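Eukaryotic translation initiation factor 4 gamma 2 (Homo sapiens, PDB 4IUL) probably acts in translation initiation as a scaffold of the eIF4G family, its HEAT-repeat MIF4G domain interacting with the RNA helicase eIF4A. Local coordinates at residues N126-D131 with Q144-K149; V187-D191 with L229-L235; C42-L46 with L80-L84; L116-F120 with I172-C176. One frame throughout, in Å; residues are numbered along the deposited sequence.

Contact 1 of 4, residues N126-D131 with Q144-K149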
loop_
_atom_site.group_PDB
_atom_site.type_symbol
_atom_site.label_atom_id
_atom_site.label_comp_id
_atom_site.label_asym_id
_atom_site.label_seq_id
_atom_site.Cartn_x
_atom_site.Cartn_y
_atom_site.Cartn_z
ATOM N N ASN A 126 -14.992 3.631 -5.384
ATOM C CA ASN A 126 -14.962 4.965 -5.970
ATOM C C ASN A 126 -14.671 4.933 -7.470
ATOM O O ASN A 126 -15.101 5.821 -8.207
ATOM C CB ASN A 126 -13.916 5.829 -5.255
ATOM C CG ASN A 126 -14.344 6.220 -3.846
ATOM O OD1 ASN A 126 -15.263 5.624 -3.277
ATOM N ND2 ASN A 126 -13.674 7.220 -3.276
ATOM N N VAL A 127 -13.938 3.914 -7.915
ATOM C CA VAL A 127 -13.592 3.766 -9.327
ATOM C C VAL A 127 -14.754 3.205 -10.142
ATOM O O VAL A 127 -15.015 3.660 -11.255
ATOM C CB VAL A 127 -12.357 2.842 -9.509
ATOM C CG1 VAL A 127 -12.241 2.380 -10.961
ATOM C CG2 VAL A 127 -11.096 3.585 -9.099
ATOM N N ASP A 128 -15.450 2.220 -9.585
ATOM C CA ASP A 128 -16.576 1.601 -10.277
ATOM C C ASP A 128 -17.904 2.305 -9.980
ATOM O O ASP A 128 -18.978 1.738 -10.185
ATOM C CB ASP A 128 -16.678 0.124 -9.884
ATOM C CG ASP A 128 -15.384 -0.634 -10.126
ATOM O OD1 ASP A 128 -14.849 -0.561 -11.254
ATOM O OD2 ASP A 128 -14.904 -1.310 -9.190
ATOM N N VAL A 129 -17.824 3.546 -9.506
ATOM C CA VAL A 129 -19.011 4.325 -9.172
ATOM C C VAL A 129 -19.823 4.709 -10.406
ATOM O O VAL A 129 -21.015 5.010 -10.308
ATOM C CB VAL A 129 -18.636 5.620 -8.421
ATOM C CG1 VAL A 129 -17.861 6.545 -9.338
ATOM C CG2 VAL A 129 -19.891 6.308 -7.904
ATOM N N TYR A 130 -19.176 4.704 -11.565
ATOM C CA TYR A 130 -19.849 5.058 -12.811
ATOM C C TYR A 130 -20.001 3.835 -13.704
ATOM O O TYR A 130 -20.666 3.887 -14.740
ATOM C CB TYR A 130 -19.055 6.142 -13.544
ATOM C CG TYR A 130 -18.876 7.418 -12.749
ATOM C CD1 TYR A 130 -19.980 8.164 -12.327
ATOM C CD2 TYR A 130 -17.603 7.882 -12.419
ATOM C CE1 TYR A 130 -19.821 9.339 -11.596
ATOM C CE2 TYR A 130 -17.431 9.056 -11.686
ATOM C CZ TYR A 130 -18.542 9.779 -11.279
ATOM O OH TYR A 130 -18.370 10.940 -10.556
ATOM N N ASP A 131 -19.383 2.735 -13.288
ATOM C CA ASP A 131 -19.427 1.485 -14.035
ATOM C C ASP A 131 -20.743 0.745 -13.805
ATOM O O ASP A 131 -21.677 0.844 -14.604
ATOM C CB ASP A 131 -18.251 0.598 -13.618
ATOM C CG ASP A 131 -16.911 1.307 -13.747
ATOM O OD1 ASP A 131 -16.761 2.406 -13.167
ATOM O OD2 ASP A 131 -16.010 0.768 -14.425
ATOM N N GLN A 144 -13.992 13.174 -12.499
ATOM C CA GLN A 144 -14.078 12.562 -11.186
ATOM C C GLN A 144 -13.450 11.171 -11.213
ATOM O O GLN A 144 -12.652 10.823 -10.344
ATOM C CB GLN A 144 -15.543 12.463 -10.762
ATOM C CG GLN A 144 -15.751 12.672 -9.287
ATOM C CD GLN A 144 -15.003 13.890 -8.789
ATOM O OE1 GLN A 144 -15.096 14.972 -9.373
ATOM N NE2 GLN A 144 -14.251 13.722 -7.706
ATOM N N ARG A 145 -13.812 10.383 -12.220
ATOM C CA ARG A 145 -13.290 9.033 -12.359
ATOM C C ARG A 145 -11.772 9.034 -12.501
ATOM O O ARG A 145 -11.094 8.173 -11.947
ATOM C CB ARG A 145 -13.915 8.342 -13.574
ATOM C CG ARG A 145 -13.596 6.857 -13.664
ATOM C CD ARG A 145 -14.231 6.212 -14.888
ATOM N NE ARG A 145 -14.182 4.749 -14.826
ATOM C CZ ARG A 145 -13.065 4.022 -14.849
ATOM N NH1 ARG A 145 -11.877 4.612 -14.936
ATOM N NH2 ARG A 145 -13.138 2.697 -14.776
ATOM N N ALA A 146 -11.241 10.005 -13.237
ATOM C CA ALA A 146 -9.800 10.096 -13.453
ATOM C C ALA A 146 -9.040 10.380 -12.161
ATOM O O ALA A 146 -7.880 9.989 -12.010
ATOM C CB ALA A 146 -9.496 11.170 -14.483
ATOM N N ILE A 147 -9.689 11.068 -11.230
ATOM C CA ILE A 147 -9.055 11.378 -9.959
ATOM C C ILE A 147 -9.067 10.145 -9.055
ATOM O O ILE A 147 -8.083 9.861 -8.370
ATOM C CB ILE A 147 -9.763 12.560 -9.260
ATOM C CG1 ILE A 147 -9.418 13.862 -9.984
ATOM C CG2 ILE A 147 -9.347 12.639 -7.801
ATOM C CD1 ILE A 147 -10.124 15.080 -9.434
ATOM N N ALA A 148 -10.175 9.410 -9.063
ATOM C CA ALA A 148 -10.299 8.209 -8.241
ATOM C C ALA A 148 -9.347 7.128 -8.748
ATOM O O ALA A 148 -8.866 6.293 -7.981
ATOM C CB ALA A 148 -11.729 7.698 -8.273
ATOM N N LYS A 149 -9.084 7.154 -10.051
ATOM C CA LYS A 149 -8.186 6.192 -10.670
ATOM C C LYS A 149 -6.767 6.473 -10.162
ATOM O O LYS A 149 -5.961 5.558 -9.997
ATOM C CB LYS A 149 -8.243 6.334 -12.191
ATOM C CG LYS A 149 -7.835 5.093 -12.967
ATOM C CD LYS A 149 -8.915 4.012 -12.916
ATOM C CE LYS A 149 -8.527 2.814 -13.779
ATOM N NZ LYS A 149 -9.570 1.748 -13.791
#
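Arg145, Val127 and Tyr130 bury most of the surface where the end of helix 107-127 and the loop after it meet helix 141-163. Arg145 leaves its helix with CG anti to the backbone N (chi1 -171°) and stays extended as far as NE, a shape that carries the guanidinium past Tyr130 to the loop. There NH2 meets Asp131 OD2 at the guanidinium edge, in plane, in a salt bridge whose hydrogen bond is straight (170°) but weak at 3.5 Å. The carbonyl O of Val127 lies over one face of the same guanidinium, 3.8 Å from Arg145 NE, and that buried nitrogen has no hydrogen-bonding partner in the model. Val127 divides its two methyls: CG2 faces the backbone of Ala148, 3.7 Å from Ala148 O, while CG1 touches both Arg145 NH2 and Lys149 NZ, each 3.9 Å away. The Tyr130 ring and the Arg145 side chain run past each other in opposite directions, with Tyr130 CD2 3.9 Å from Arg145 CB. Gln144 CB sits at the ring edge, 3.2 Å from Tyr130 OH. Without the ring, as with an alanine at Tyr130, Gln144 CB and the aliphatic base of Arg145 would probably lose their cover on the loop side and a gap open beside the helix. Asp128, pointing elsewhere, makes a salt bridge with Lys184, and Tyr130 O accepts from Arg186; the loop after helix 107-127 is thereby tied to the chain beyond helix 170-181 as well as packed on helix 141-163.

Contact 2 of 4, residues V187-D191 with L229-L235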
loop_
_atom_site.group_PDB
_atom_site.type_symbol
_atom_site.label_atom_id
_atom_site.label_comp_id
_atom_site.label_asym_id
_atom_site.label_seq_id
_atom_site.Cartn_x
_atom_site.Cartn_y
_atom_site.Cartn_z
ATOM N N VAL A 187 -12.543 0.762 -20.373
ATOM C CA VAL A 187 -11.146 1.101 -20.626
ATOM C C VAL A 187 -10.604 0.386 -21.866
ATOM O O VAL A 187 -10.980 -0.750 -22.155
ATOM C CB VAL A 187 -10.258 0.733 -19.409
ATOM C CG1 VAL A 187 -8.807 1.088 -19.688
ATOM C CG2 VAL A 187 -10.749 1.467 -18.174
ATOM N N GLN A 188 -9.724 1.064 -22.599
ATOM C CA GLN A 188 -9.114 0.490 -23.792
ATOM C C GLN A 188 -7.650 0.161 -23.530
ATOM O O GLN A 188 -6.979 0.856 -22.769
ATOM C CB GLN A 188 -9.233 1.454 -24.974
ATOM C CG GLN A 188 -10.654 1.631 -25.488
ATOM C CD GLN A 188 -10.713 2.490 -26.736
ATOM O OE1 GLN A 188 -10.415 3.685 -26.698
ATOM N NE2 GLN A 188 -11.099 1.884 -27.852
ATOM N N LEU A 189 -7.168 -0.905 -24.168
ATOM C CA LEU A 189 -5.790 -1.359 -24.006
ATOM C C LEU A 189 -4.763 -0.234 -24.118
ATOM O O LEU A 189 -3.690 -0.297 -23.517
ATOM C CB LEU A 189 -5.480 -2.456 -25.036
ATOM C CG LEU A 189 -4.046 -2.991 -25.154
ATOM C CD1 LEU A 189 -3.531 -3.431 -23.795
ATOM C CD2 LEU A 189 -4.019 -4.154 -26.137
ATOM N N LYS A 190 -5.100 0.799 -24.882
ATOM C CA LYS A 190 -4.203 1.934 -25.069
ATOM C C LYS A 190 -4.146 2.851 -23.842
ATOM O O LYS A 190 -3.252 3.692 -23.732
ATOM C CB LYS A 190 -4.639 2.745 -26.297
ATOM C CG LYS A 190 -6.057 3.300 -26.205
ATOM C CD LYS A 190 -6.407 4.173 -27.401
ATOM C CE LYS A 190 -7.778 4.805 -27.227
ATOM N NZ LYS A 190 -8.123 5.762 -28.318
ATOM N N ASP A 191 -5.090 2.684 -22.920
ATOM C CA ASP A 191 -5.132 3.519 -21.724
ATOM C C ASP A 191 -4.811 2.773 -20.432
ATOM O O ASP A 191 -5.403 3.051 -19.388
ATOM C CB ASP A 191 -6.507 4.175 -21.596
ATOM C CG ASP A 191 -6.916 4.915 -22.851
ATOM O OD1 ASP A 191 -6.116 5.739 -23.345
ATOM O OD2 ASP A 191 -8.040 4.678 -23.344
ATOM N N LEU A 229 1.080 -9.160 -23.828
ATOM C CA LEU A 229 0.779 -7.730 -23.816
ATOM C C LEU A 229 2.035 -6.908 -24.095
ATOM O O LEU A 229 1.946 -5.733 -24.461
ATOM C CB LEU A 229 0.203 -7.293 -22.460
ATOM C CG LEU A 229 -1.148 -7.822 -21.967
ATOM C CD1 LEU A 229 -1.437 -7.238 -20.592
ATOM C CD2 LEU A 229 -2.254 -7.451 -22.940
ATOM N N MET A 230 3.202 -7.518 -23.915
ATOM C CA MET A 230 4.454 -6.809 -24.143
ATOM C C MET A 230 4.766 -6.656 -25.623
ATOM O O MET A 230 5.749 -6.015 -25.992
ATOM C CB MET A 230 5.616 -7.516 -23.439
ATOM C CG MET A 230 5.775 -8.974 -23.789
ATOM S SD MET A 230 7.240 -9.665 -23.003
ATOM C CE MET A 230 8.269 -9.989 -24.440
ATOM N N LEU A 231 3.929 -7.250 -26.466
ATOM C CA LEU A 231 4.108 -7.162 -27.909
ATOM C C LEU A 231 2.911 -6.451 -28.526
ATOM O O LEU A 231 2.731 -6.451 -29.747
ATOM C CB LEU A 231 4.260 -8.556 -28.522
ATOM C CG LEU A 231 5.682 -9.048 -28.819
ATOM C CD1 LEU A 231 6.573 -8.903 -27.597
ATOM C CD2 LEU A 231 5.616 -10.496 -29.268
ATOM N N SER A 232 2.097 -5.845 -27.667
ATOM C CA SER A 232 0.914 -5.118 -28.104
ATOM C C SER A 232 1.314 -3.804 -28.762
ATOM O O SER A 232 2.192 -3.090 -28.271
ATOM C CB SER A 232 0.000 -4.834 -26.912
ATOM O OG SER A 232 -1.144 -4.105 -27.317
ATOM N N LYS A 233 0.669 -3.488 -29.878
ATOM C CA LYS A 233 0.966 -2.256 -30.598
ATOM C C LYS A 233 0.181 -1.082 -30.015
ATOM O O LYS A 233 0.353 0.062 -30.430
ATOM C CB LYS A 233 0.631 -2.422 -32.082
ATOM C CG LYS A 233 -0.820 -2.779 -32.360
ATOM C CD LYS A 233 -1.103 -2.804 -33.855
ATOM C CE LYS A 233 -2.584 -3.004 -34.141
ATOM N NZ LYS A 233 -2.878 -2.855 -35.593
ATOM N N GLU A 234 -0.672 -1.374 -29.039
ATOM C CA GLU A 234 -1.487 -0.346 -28.405
ATOM C C GLU A 234 -0.764 0.324 -27.238
ATOM O O GLU A 234 -1.155 1.406 -26.797
ATOM C CB GLU A 234 -2.794 -0.959 -27.900
ATOM C CG GLU A 234 -3.500 -1.860 -28.906
ATOM C CD GLU A 234 -3.780 -1.162 -30.221
ATOM O OE1 GLU A 234 -4.449 -0.106 -30.208
ATOM O OE2 GLU A 234 -3.332 -1.673 -31.270
ATOM N N LEU A 235 0.291 -0.318 -26.745
ATOM C CA LEU A 235 1.048 0.211 -25.616
ATOM C C LEU A 235 2.333 0.915 -26.027
ATOM O O LEU A 235 3.021 0.484 -26.951
ATOM C CB LEU A 235 1.400 -0.919 -24.647
ATOM C CG LEU A 235 0.252 -1.764 -24.092
ATOM C CD1 LEU A 235 0.824 -2.902 -23.269
ATOM C CD2 LEU A 235 -0.672 -0.898 -23.250
#
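Leu189-Lys190 and Glu234-Leu235 bring two irregular loop backbones together, the CA atoms of Lys190 and Glu234 being 4.9 Å apart and Lys190 CA directing a CA-H...O contact at Glu234 O (3.5 Å, 146° at the hydrogen). Leu189 supplies most of the side-chain contact. Its CG stands anti to the backbone N (chi1 174°), which sends the forked end against the 229-235 loop, where the two methyls part company. CD1 packs on Leu235 CD2 at 3.9 Å and lies a little farther, 4.3 Å, from Leu229 CD2. CD2 turns instead to the polar side of the loop, against Ser232 OG and 3.6 Å from Glu234 CG. The Glu234 side chain crosses that of Leu189 at about a right angle and touches it through its aliphatic CB and CG; CB comes within 3.6 Å of Leu189 CG. Ser232 OG meanwhile accepts the backbone N-H of Glu234 at 3.3 Å, a bond that helps to set the hydroxyl's position beside the leucine. The 229-235 loop carries a type I turn from Leu229 to Ser232 and an ST turn that starts at the same Ser232. The loops 187-191 and 229-235, separated along the chain by helices 193-210 and 216-227, meet here at the helix ends, an arrangement consistent with an all-helical HEAT-repeat array.

Contact 3 of 4, residues C42-L46 with L80-L84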
loop_
_atom_site.group_PDB
_atom_site.type_symbol
_atom_site.label_atom_id
_atom_site.label_comp_id
_atom_site.label_asym_id
_atom_site.label_seq_id
_atom_site.Cartn_x
_atom_site.Cartn_y
_atom_site.Cartn_z
ATOM N N CYS A 42 10.138 11.205 13.855
ATOM C CA CYS A 42 9.774 9.824 14.135
ATOM C C CYS A 42 9.832 9.603 15.638
ATOM O O CYS A 42 8.959 8.951 16.213
ATOM C CB CYS A 42 10.738 8.874 13.421
ATOM S SG CYS A 42 10.266 7.122 13.465
ATOM N N LEU A 43 10.862 10.158 16.273
ATOM C CA LEU A 43 11.034 10.027 17.718
ATOM C C LEU A 43 9.919 10.741 18.467
ATOM O O LEU A 43 9.448 10.257 19.498
ATOM C CB LEU A 43 12.389 10.597 18.155
ATOM C CG LEU A 43 13.614 9.714 17.906
ATOM C CD1 LEU A 43 14.885 10.505 18.152
ATOM C CD2 LEU A 43 13.555 8.503 18.826
ATOM N N GLU A 44 9.505 11.895 17.950
ATOM C CA GLU A 44 8.436 12.665 18.576
ATOM C C GLU A 44 7.127 11.873 18.516
ATOM O O GLU A 44 6.396 11.776 19.506
ATOM C CB GLU A 44 8.258 14.003 17.856
ATOM C CG GLU A 44 7.616 15.085 18.715
ATOM C CD GLU A 44 7.271 16.333 17.918
ATOM O OE1 GLU A 44 8.047 16.687 16.998
ATOM O OE2 GLU A 44 6.230 16.961 18.221
ATOM N N LEU A 45 6.847 11.295 17.353
ATOM C CA LEU A 45 5.634 10.514 17.160
ATOM C C LEU A 45 5.584 9.331 18.116
ATOM O O LEU A 45 4.519 8.992 18.635
ATOM C CB LEU A 45 5.540 10.021 15.714
ATOM C CG LEU A 45 4.252 9.281 15.342
ATOM C CD1 LEU A 45 3.043 10.098 15.798
ATOM C CD2 LEU A 45 4.207 9.049 13.837
ATOM N N LEU A 46 6.738 8.709 18.345
ATOM C CA LEU A 46 6.832 7.568 19.250
ATOM C C LEU A 46 6.601 7.974 20.704
ATOM O O LEU A 46 6.107 7.187 21.512
ATOM C CB LEU A 46 8.211 6.909 19.135
ATOM C CG LEU A 46 8.450 5.955 17.963
ATOM C CD1 LEU A 46 9.933 5.635 17.840
ATOM C CD2 LEU A 46 7.641 4.686 18.182
ATOM N N LEU A 80 7.793 4.525 8.864
ATOM C CA LEU A 80 7.222 5.041 10.104
ATOM C C LEU A 80 6.347 3.956 10.751
ATOM O O LEU A 80 6.360 3.768 11.972
ATOM C CB LEU A 80 6.396 6.292 9.811
ATOM C CG LEU A 80 5.829 7.060 11.002
ATOM C CD1 LEU A 80 6.957 7.570 11.896
ATOM C CD2 LEU A 80 4.998 8.226 10.470
ATOM N N CYS A 81 5.599 3.228 9.926
ATOM C CA CYS A 81 4.748 2.158 10.434
ATOM C C CYS A 81 5.594 1.026 11.036
ATOM O O CYS A 81 5.213 0.427 12.050
ATOM C CB CYS A 81 3.841 1.629 9.316
ATOM S SG CYS A 81 2.512 2.804 8.827
ATOM N N LEU A 82 6.745 0.746 10.425
ATOM C CA LEU A 82 7.633 -0.306 10.924
ATOM C C LEU A 82 8.115 -0.011 12.343
ATOM O O LEU A 82 8.071 -0.880 13.210
ATOM C CB LEU A 82 8.843 -0.469 10.006
ATOM C CG LEU A 82 9.958 -1.409 10.504
ATOM C CD1 LEU A 82 9.402 -2.820 10.758
ATOM C CD2 LEU A 82 11.084 -1.457 9.458
ATOM N N ARG A 83 8.580 1.215 12.571
ATOM C CA ARG A 83 9.070 1.629 13.885
ATOM C C ARG A 83 7.986 1.484 14.953
ATOM O O ARG A 83 8.236 0.959 16.042
ATOM C CB ARG A 83 9.545 3.086 13.832
ATOM C CG ARG A 83 10.518 3.383 12.696
ATOM C CD ARG A 83 11.925 2.834 12.951
ATOM N NE ARG A 83 12.664 3.671 13.896
ATOM C CZ ARG A 83 12.574 3.572 15.218
ATOM N NH1 ARG A 83 11.781 2.658 15.768
ATOM N NH2 ARG A 83 13.256 4.408 15.994
ATOM N N LEU A 84 6.780 1.952 14.638
ATOM C CA LEU A 84 5.663 1.867 15.577
ATOM C C LEU A 84 5.275 0.414 15.851
ATOM O O LEU A 84 4.960 0.049 16.986
ATOM C CB LEU A 84 4.450 2.638 15.034
ATOM C CG LEU A 84 4.638 4.160 14.966
ATOM C CD1 LEU A 84 3.451 4.818 14.275
ATOM C CD2 LEU A 84 4.794 4.699 16.374
#
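Cys42, Leu45 and Leu46 of helix 38-48 pack on Leu80, Arg83 and Leu84 of helix 74-87 within the helical array of the HEAT-repeat MIF4G domain. The short helical segments have axes 10.7 Å apart at closest approach and cross at -42°, near enough to parallel for Cys42 to face Leu80 and Leu46 to face Leu84. Apolar contacts dominate. Leu45 has CG anti to the backbone N (chi1 -175°), which directs CD2 across the Leu80 side chain at about a right angle; this one methyl meets both branches of Leu80, lying 3.6 Å from Leu80 CD2, and also reaches Leu84 CD1. Leu46 and Leu84 instead slide past each other in opposite directions, and Leu46 CD2 and Leu84 CD2 meet at 3.4 Å, tighter than usual van der Waals contact. Shortening Leu46 to an alanine removes the methyl against Leu84 CD2 and the one beside Arg83, and would probably leave a gap between the helices. Helix 13-31 also touches Leu45 and Leu80, and helices 53-69 and 107-127 touch Leu84. The second kind of contact involves the sulfur and the folded arginine. Arg83 bends at chi2 and chi3, bringing its guanidinium back over the interface, where Leu46 CD1 lies 4.0 Å from Arg83 NH2. The polar end is held by a salt bridge from NH1 to Asp87, one helical turn on. Cys42 SG lies over one face of the guanidinium, 3.7 Å from Leu80 CD1 and 3.8 Å from Arg83 CG.

Contact 4 of 4, residues L116-F120 with I172-C176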
loop_
_atom_site.group_PDB
_atom_site.type_symbol
_atom_site.label_atom_id
_atom_site.label_comp_id
_atom_site.label_asym_id
_atom_site.label_seq_id
_atom_site.Cartn_x
_atom_site.Cartn_y
_atom_site.Cartn_z
ATOM N N LEU A 116 -5.843 -1.016 6.098
ATOM C CA LEU A 116 -5.566 -1.038 4.669
ATOM C C LEU A 116 -6.580 -1.859 3.891
ATOM O O LEU A 116 -6.887 -1.545 2.748
ATOM C CB LEU A 116 -4.143 -1.508 4.403
ATOM C CG LEU A 116 -3.325 -0.215 4.408
ATOM C CD1 LEU A 116 -2.146 -0.344 5.325
ATOM C CD2 LEU A 116 -2.928 0.138 2.996
ATOM N N GLN A 117 -7.119 -2.897 4.516
ATOM C CA GLN A 117 -8.139 -3.696 3.860
ATOM C C GLN A 117 -9.328 -2.757 3.603
ATOM O O GLN A 117 -9.985 -2.838 2.559
ATOM C CB GLN A 117 -8.562 -4.857 4.766
ATOM C CG GLN A 117 -9.604 -5.792 4.150
ATOM C CD GLN A 117 -9.202 -6.283 2.769
ATOM O OE1 GLN A 117 -8.141 -6.884 2.591
ATOM N NE2 GLN A 117 -10.055 -6.028 1.779
ATOM N N ASP A 118 -9.583 -1.857 4.556
ATOM C CA ASP A 118 -10.684 -0.898 4.442
ATOM C C ASP A 118 -10.465 0.129 3.329
ATOM O O ASP A 118 -11.358 0.367 2.514
ATOM C CB ASP A 118 -10.896 -0.134 5.755
ATOM C CG ASP A 118 -11.268 -1.037 6.915
ATOM O OD1 ASP A 118 -12.025 -2.012 6.709
ATOM O OD2 ASP A 118 -10.814 -0.751 8.046
ATOM N N GLU A 119 -9.295 0.763 3.304
ATOM C CA GLU A 119 -9.039 1.745 2.258
ATOM C C GLU A 119 -9.143 1.087 0.885
ATOM O O GLU A 119 -9.710 1.666 -0.037
ATOM C CB GLU A 119 -7.656 2.394 2.419
ATOM C CG GLU A 119 -7.607 3.546 3.412
ATOM C CD GLU A 119 -8.404 4.767 2.961
ATOM O OE1 GLU A 119 -9.616 4.629 2.699
ATOM O OE2 GLU A 119 -7.823 5.872 2.876
ATOM N N PHE A 120 -8.624 -0.131 0.755
ATOM C CA PHE A 120 -8.678 -0.810 -0.534
ATOM C C PHE A 120 -10.103 -1.021 -1.043
ATOM O O PHE A 120 -10.356 -0.882 -2.241
ATOM C CB PHE A 120 -7.954 -2.160 -0.498
ATOM C CG PHE A 120 -7.714 -2.745 -1.867
ATOM C CD1 PHE A 120 -6.793 -2.160 -2.735
ATOM C CD2 PHE A 120 -8.421 -3.859 -2.298
ATOM C CE1 PHE A 120 -6.578 -2.675 -4.008
ATOM C CE2 PHE A 120 -8.215 -4.384 -3.573
ATOM C CZ PHE A 120 -7.291 -3.792 -4.432
ATOM N N ILE A 172 -3.961 -9.497 0.101
ATOM C CA ILE A 172 -4.249 -8.174 -0.456
ATOM C C ILE A 172 -3.321 -7.819 -1.610
ATOM O O ILE A 172 -3.709 -7.078 -2.520
ATOM C CB ILE A 172 -4.191 -7.058 0.631
ATOM C CG1 ILE A 172 -4.929 -5.810 0.129
ATOM C CG2 ILE A 172 -2.774 -6.706 0.951
ATOM C CD1 ILE A 172 -5.097 -4.716 1.165
ATOM N N LEU A 173 -2.098 -8.343 -1.579
ATOM C CA LEU A 173 -1.156 -8.082 -2.661
ATOM C C LEU A 173 -1.683 -8.731 -3.946
ATOM O O LEU A 173 -1.690 -8.100 -5.000
ATOM C CB LEU A 173 0.226 -8.629 -2.314
ATOM C CG LEU A 173 1.011 -7.855 -1.255
ATOM C CD1 LEU A 173 2.235 -8.652 -0.868
ATOM C CD2 LEU A 173 1.409 -6.481 -1.790
ATOM N N HIS A 174 -2.138 -9.980 -3.861
ATOM C CA HIS A 174 -2.683 -10.658 -5.044
ATOM C C HIS A 174 -3.920 -9.900 -5.538
ATOM O O HIS A 174 -4.191 -9.847 -6.737
ATOM C CB HIS A 174 -3.060 -12.118 -4.724
ATOM C CG HIS A 174 -1.889 -13.054 -4.692
ATOM N ND1 HIS A 174 -1.244 -13.478 -5.834
ATOM C CD2 HIS A 174 -1.211 -13.600 -3.653
ATOM C CE1 HIS A 174 -0.216 -14.239 -5.501
ATOM N NE2 HIS A 174 -0.172 -14.327 -4.183
ATOM N N LYS A 175 -4.661 -9.307 -4.610
ATOM C CA LYS A 175 -5.865 -8.563 -4.965
ATOM C C LYS A 175 -5.501 -7.293 -5.742
ATOM O O LYS A 175 -6.254 -6.856 -6.612
ATOM C CB LYS A 175 -6.654 -8.212 -3.699
ATOM C CG LYS A 175 -8.150 -8.372 -3.847
ATOM C CD LYS A 175 -8.839 -8.441 -2.493
ATOM C CE LYS A 175 -8.437 -9.691 -1.735
ATOM N NZ LYS A 175 -9.072 -9.758 -0.387
ATOM N N CYS A 176 -4.350 -6.704 -5.424
ATOM C CA CYS A 176 -3.885 -5.516 -6.123
ATOM C C CYS A 176 -3.473 -5.925 -7.543
ATOM O O CYS A 176 -3.863 -5.292 -8.523
ATOM C CB CYS A 176 -2.682 -4.893 -5.396
ATOM S SG CYS A 176 -3.066 -4.028 -3.842
#
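Phe120 of helix 107-127 reaches across to Ile172, Lys175 and Cys176 of helix 170-181, two nearly parallel helices of the HEAT-repeat array that is the MIF4G domain. The axes of the short segments cross at 19° and stand 11.8 Å apart, a spacing bridged chiefly by Phe120, Ile172 and Lys175. Phe120 CG is anti to the backbone N (chi1 -167°), which carries the ring outward until it meets Lys175 and Cys176. None of its partners there stacks squarely: Lys175 O approaches obliquely, 3.9 Å from Phe120 CZ, while the aliphatic part of Lys175 crosses the ring on a slant, its CG 4.0 Å from Phe120 CE2. Ile172, from the same helix as Lys175, comes in at the base of Phe120. Its CG1 is likewise anti to the backbone N, and the extended branch brings CD1 to Phe120 CB at 4.2 Å and to Leu116 O at 4.0 Å. Gln117 runs alongside Ile172 in the opposite direction, with OE1 near that same methyl; its amide nitrogen is hydrogen-bonded to Glu121 OE2 in its own helix. Met152 of helix 141-163 also touches the Phe120 side chain. Cys176 makes a sulfur-aromatic contact of oblique geometry, SG lying 4.5 Å from the centroid of the Phe120 ring, 42° off the ring normal, and 3.8 Å from Phe120 CE1.

How the contacts relate
The four contacts follow the length of the MIF4G helical array. Along the chain contact 3 closes first; contact 4 then opens and encloses contact 1, and contact 2 comes last. Contacts 1 and 4 share helix 107-127, with centres about 17 Å apart: one lies at its C-terminal end, the other farther back along it, near the middle of the chain. Contacts 2 and 3 are the most distant pair, about 42 Å between centres and on opposite sides of the chain's centre. Contacts 1 and 2 have nearest atoms about 4 Å apart without touching. Interhelical packing and linker contacts together therefore join successive parts of one continuous domain.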